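PDB 2D16: hypothetical protein PH1918 from Pyrococcus horikoshii, which is of unknown function but belongs to the adenosine-specific kinase family and so probably acts on adenosine or an adenine nucleotide. Local coordinates for residues 7-10 and 16-19; 10-15 and 63-68. All blocks are in the same frame, centred on the assembly; numbering follows the deposited sequence.

In the fold
Both contacts start from the chain between strand 3-8 and strand 16-22 and share Glu10. Contact 1 lies about 6 Å from the centre of the chain, where Ile9 meets strand 16-22; contact 2 lies further out, where the loop 10-15 meets the start of helix 64-77. Their centres are about 10 Å apart, and they touch where Val17 CG1 of contact 1 packs on Lys11 CE of the loop at 3.8 Å. The bound sodium ion belongs to neither contact: it is about 11 Å from the side chain of Ile19. Both contacts are side-chain packing that ties the chain from Ile9 to Val15 to strand 16-22 and to helix 64-77.

Contact 1. Residues 7-10 and 16-19; sequences IDIE and EVII
Ile9 reaches across to strand 16-22 with two different branches. Its CG2 methyl meets CG2 of Val17 at 4.1 Å, while the other branch ends beside Ile19, with the two CD1 methyls of Ile9 and Ile19 4.3 Å apart. The Ile9 torsions explain the split: CG2 stands opposite the backbone N, CG1 lies beside that N (chi1 -68°), and a second bend at chi2 carries CD1 off toward Ile19. Val17 also offers the methyl opposite its own N, and its side chain crosses that of Ile9 at a slant. The contact is purely apolar, and the CA atoms of Ile9 and Val17 remain 8.3 Å apart, a spacing of packed side chains, not of paired strands. Backbone pairing goes elsewhere: Ile9 bonds to Phe116 and Ile7 to Val118, whereas Val17 bonds to Ser112 and Ile18 to Ile85. Phe116 also touches the side chains of both Ile9 and Val17. Along strand 16-22 the alternation is clean, since Val17 and Ile19 face Ile9 while Ile18 packs on helix 92-100. Successive strands joined by a short loop but hydrogen-bonded into different sheets form a beta arch, here linking the three-stranded sheet to the five-stranded one.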
loop_
_atom_site.group_PDB
_atom_site.type_symbol
_atom_site.label_atom_id
_atom_site.label_comp_id
_atom_site.label_asym_id
_atom_site.label_seq_id
_atom_site.Cartn_x
_atom_site.Cartn_y
_atom_site.Cartn_z
ATOM N N ILE A 7 -29.671 -28.225 -47.810
ATOM C CA ILE A 7 -30.459 -27.977 -46.615
ATOM C C ILE A 7 -30.200 -26.569 -46.101
ATOM O O ILE A 7 -29.058 -26.187 -45.850
ATOM C CB ILE A 7 -30.108 -28.990 -45.501
ATOM C CG1 ILE A 7 -30.455 -30.408 -45.966
ATOM C CG2 ILE A 7 -30.863 -28.647 -44.223
ATOM C CD1 ILE A 7 -30.001 -31.491 -45.015
ATOM N N ASP A 8 -31.267 -25.790 -45.966
ATOM C CA ASP A 8 -31.145 -24.434 -45.461
ATOM C C ASP A 8 -31.206 -24.511 -43.942
ATOM O O ASP A 8 -32.154 -25.069 -43.383
ATOM C CB ASP A 8 -32.296 -23.560 -45.975
ATOM C CG ASP A 8 -32.163 -23.224 -47.449
ATOM O OD1 ASP A 8 -31.213 -22.500 -47.812
ATOM O OD2 ASP A 8 -33.010 -23.681 -48.242
ATOM N N ILE A 9 -30.187 -23.975 -43.276
ATOM C CA ILE A 9 -30.160 -23.979 -41.821
ATOM C C ILE A 9 -31.214 -23.000 -41.319
ATOM O O ILE A 9 -31.243 -21.843 -41.740
ATOM C CB ILE A 9 -28.780 -23.542 -41.277
ATOM C CG1 ILE A 9 -27.726 -24.603 -41.608
ATOM C CG2 ILE A 9 -28.868 -23.304 -39.769
ATOM C CD1 ILE A 9 -27.995 -25.957 -40.972
ATOM N N GLU A 10 -32.086 -23.478 -40.437
ATOM C CA GLU A 10 -33.133 -22.638 -39.867
ATOM C C GLU A 10 -32.610 -22.037 -38.568
ATOM O O GLU A 10 -32.297 -22.761 -37.623
ATOM C CB GLU A 10 -34.391 -23.461 -39.570
ATOM C CG GLU A 10 -35.599 -22.602 -39.194
ATOM C CD GLU A 10 -36.771 -23.410 -38.666
ATOM O OE1 GLU A 10 -37.002 -24.533 -39.161
ATOM O OE2 GLU A 10 -37.471 -22.910 -37.758
ATOM N N GLU A 16 -25.568 -17.577 -34.274
ATOM C CA GLU A 16 -24.422 -18.164 -34.966
ATOM C C GLU A 16 -24.589 -19.674 -35.069
ATOM O O GLU A 16 -25.054 -20.315 -34.125
ATOM C CB GLU A 16 -23.133 -17.875 -34.190
ATOM C CG GLU A 16 -22.867 -16.413 -33.848
ATOM C CD GLU A 16 -22.216 -15.639 -34.980
ATOM O OE1 GLU A 16 -21.678 -16.271 -35.914
ATOM O OE2 GLU A 16 -22.226 -14.394 -34.926
ATOM N N VAL A 17 -24.214 -20.243 -36.210
ATOM C CA VAL A 17 -24.306 -21.684 -36.393
ATOM C C VAL A 17 -22.917 -22.265 -36.644
ATOM O O VAL A 17 -22.085 -21.647 -37.311
ATOM C CB VAL A 17 -25.232 -22.070 -37.580
ATOM C CG1 VAL A 17 -24.672 -21.535 -38.891
ATOM C CG2 VAL A 17 -25.384 -23.590 -37.651
ATOM N N ILE A 18 -22.669 -23.440 -36.075
ATOM C CA ILE A 18 -21.405 -24.139 -36.253
ATOM C C ILE A 18 -21.765 -25.593 -36.546
ATOM O O ILE A 18 -22.519 -26.212 -35.795
ATOM C CB ILE A 18 -20.526 -24.091 -34.980
ATOM C CG1 ILE A 18 -20.278 -22.640 -34.560
ATOM C CG2 ILE A 18 -19.194 -24.785 -35.251
ATOM C CD1 ILE A 18 -19.517 -22.499 -33.253
ATOM N N ILE A 19 -21.248 -26.129 -37.645
ATOM C CA ILE A 19 -21.530 -27.510 -38.018
ATOM C C ILE A 19 -20.206 -28.264 -38.010
ATOM O O ILE A 19 -19.212 -27.773 -38.539
ATOM C CB ILE A 19 -22.130 -27.613 -39.441
ATOM C CG1 ILE A 19 -23.293 -26.629 -39.609
ATOM C CG2 ILE A 19 -22.590 -29.039 -39.705
ATOM C CD1 ILE A 19 -24.472 -26.896 -38.704
#

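Contact 2. Residues 10-15 and 63-68; sequences EKPEGV and DPELEA
The pyrrolidine ring of Pro12 and the carboxylate of Glu65 approach from opposite directions, the acid coming up to the CG corner of the ring. Pro12 CG is 3.7 Å from Glu65 OE2 and lies roughly 30° off the carboxylate plane. This is van der Waals contact between a ring methylene and a carboxylate oxygen; the Glu65 chain gets there by running straight out from the helix, with CG opposite its backbone N (chi1 179°). Deeper in, Leu66 CD2 rests against both methyls of Val15, at 4.1 Å from CG1 and 4.1 Å from CG2, as the two side chains slide past each other. Each side has its own internal bracing. Pro12 to Val15 form a type II turn, closed by Val15 N on Pro12 O, with Gly14 at its third position. Across from it, Asp63 is the N-cap of helix 64-77: its OD2 accepts from Leu66 N at 3.0 Å, a nearly straight bond (163°) on the anti side of the carboxylate. Leu69, a turn further along that helix, also touches Pro12 and Glu10. Strand 82-88 lies alongside, with Leu86 against Val15 and Lys88 against Leu66, so the loop leading into strand 16-22 bridges this strand and the helix start.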
loop_
_atom_site.group_PDB
_atom_site.type_symbol
_atom_site.label_atom_id
_atom_site.label_comp_id
_atom_site.label_asym_id
_atom_site.label_seq_id
_atom_site.Cartn_x
_atom_site.Cartn_y
_atom_site.Cartn_z
ATOM N N GLU A 10 -32.086 -23.478 -40.437
ATOM C CA GLU A 10 -33.133 -22.638 -39.867
ATOM C C GLU A 10 -32.610 -22.037 -38.568
ATOM O O GLU A 10 -32.297 -22.761 -37.623
ATOM C CB GLU A 10 -34.391 -23.461 -39.570
ATOM C CG GLU A 10 -35.599 -22.602 -39.194
ATOM C CD GLU A 10 -36.771 -23.410 -38.666
ATOM O OE1 GLU A 10 -37.002 -24.533 -39.161
ATOM O OE2 GLU A 10 -37.471 -22.910 -37.758
ATOM N N LYS A 11 -32.510 -20.714 -38.526
ATOM C CA LYS A 11 -32.022 -20.034 -37.337
ATOM C C LYS A 11 -32.456 -18.578 -37.338
ATOM O O LYS A 11 -32.577 -17.959 -38.391
ATOM C CB LYS A 11 -30.492 -20.109 -37.271
ATOM C CG LYS A 11 -29.786 -19.514 -38.485
ATOM C CD LYS A 11 -28.274 -19.572 -38.325
ATOM C CE LYS A 11 -27.551 -19.191 -39.613
ATOM N NZ LYS A 11 -27.876 -17.813 -40.081
ATOM N N PRO A 12 -32.712 -18.015 -36.151
ATOM C CA PRO A 12 -33.128 -16.615 -36.098
ATOM C C PRO A 12 -31.960 -15.673 -36.389
ATOM O O PRO A 12 -30.791 -16.061 -36.294
ATOM C CB PRO A 12 -33.674 -16.472 -34.678
ATOM C CG PRO A 12 -33.866 -17.836 -34.124
ATOM C CD PRO A 12 -32.807 -18.648 -34.824
ATOM N N GLU A 13 -32.286 -14.440 -36.760
ATOM C CA GLU A 13 -31.282 -13.433 -37.066
ATOM C C GLU A 13 -30.370 -13.228 -35.859
ATOM O O GLU A 13 -30.831 -13.214 -34.716
ATOM C CB GLU A 13 -31.974 -12.118 -37.434
ATOM C CG GLU A 13 -31.053 -11.041 -37.982
ATOM C CD GLU A 13 -31.804 -9.775 -38.359
ATOM O OE1 GLU A 13 -32.768 -9.867 -39.149
ATOM O OE2 GLU A 13 -31.427 -8.688 -37.868
ATOM N N GLY A 14 -29.074 -13.088 -36.116
ATOM C CA GLY A 14 -28.127 -12.876 -35.036
ATOM C C GLY A 14 -27.566 -14.137 -34.403
ATOM O O GLY A 14 -26.554 -14.085 -33.705
ATOM N N VAL A 15 -28.215 -15.274 -34.632
ATOM C CA VAL A 15 -27.743 -16.532 -34.063
ATOM C C VAL A 15 -26.639 -17.130 -34.926
ATOM O O VAL A 15 -26.752 -17.177 -36.151
ATOM C CB VAL A 15 -28.907 -17.537 -33.909
ATOM C CG1 VAL A 15 -28.376 -18.937 -33.608
ATOM C CG2 VAL A 15 -29.821 -17.077 -32.786
ATOM N N ASP A 63 -30.551 -23.497 -23.477
ATOM C CA ASP A 63 -31.571 -22.622 -24.047
ATOM C C ASP A 63 -32.592 -23.471 -24.801
ATOM O O ASP A 63 -32.278 -24.076 -25.826
ATOM C CB ASP A 63 -30.946 -21.609 -25.008
ATOM C CG ASP A 63 -31.944 -20.567 -25.480
ATOM O OD1 ASP A 63 -32.279 -19.664 -24.683
ATOM O OD2 ASP A 63 -32.407 -20.656 -26.634
ATOM N N PRO A 64 -33.836 -23.520 -24.302
ATOM C CA PRO A 64 -34.906 -24.303 -24.928
ATOM C C PRO A 64 -35.067 -24.104 -26.434
ATOM O O PRO A 64 -35.075 -25.072 -27.193
ATOM C CB PRO A 64 -36.147 -23.868 -24.150
ATOM C CG PRO A 64 -35.595 -23.610 -22.781
ATOM C CD PRO A 64 -34.329 -22.835 -23.093
ATOM N N GLU A 65 -35.193 -22.851 -26.860
ATOM C CA GLU A 65 -35.378 -22.539 -28.273
ATOM C C GLU A 65 -34.221 -22.983 -29.163
ATOM O O GLU A 65 -34.437 -23.629 -30.188
ATOM C CB GLU A 65 -35.611 -21.037 -28.459
ATOM C CG GLU A 65 -35.796 -20.620 -29.911
ATOM C CD GLU A 65 -36.127 -19.146 -30.061
ATOM O OE1 GLU A 65 -37.159 -18.710 -29.509
ATOM O OE2 GLU A 65 -35.358 -18.426 -30.735
ATOM N N LEU A 66 -32.998 -22.628 -28.784
ATOM C CA LEU A 66 -31.841 -23.005 -29.585
ATOM C C LEU A 66 -31.634 -24.513 -29.583
ATOM O O LEU A 66 -31.101 -25.073 -30.542
ATOM C CB LEU A 66 -30.588 -22.280 -29.087
ATOM C CG LEU A 66 -30.655 -20.757 -29.254
ATOM C CD1 LEU A 66 -29.381 -20.123 -28.733
ATOM C CD2 LEU A 66 -30.862 -20.406 -30.726
ATOM N N GLU A 67 -32.062 -25.174 -28.512
ATOM C CA GLU A 67 -31.937 -26.626 -28.435
ATOM C C GLU A 67 -32.902 -27.264 -29.435
ATOM O O GLU A 67 -32.533 -28.172 -30.179
ATOM C CB GLU A 67 -32.247 -27.116 -27.018
ATOM C CG GLU A 67 -31.126 -26.859 -26.020
ATOM C CD GLU A 67 -31.490 -27.272 -24.610
ATOM O OE1 GLU A 67 -32.115 -28.341 -24.448
ATOM O OE2 GLU A 67 -31.140 -26.536 -23.666
ATOM N N ALA A 68 -34.138 -26.777 -29.462
ATOM C CA ALA A 68 -35.134 -27.305 -30.385
ATOM C C ALA A 68 -34.675 -27.101 -31.829
ATOM O O ALA A 68 -34.799 -27.998 -32.662
ATOM C CB ALA A 68 -36.485 -26.617 -30.153
#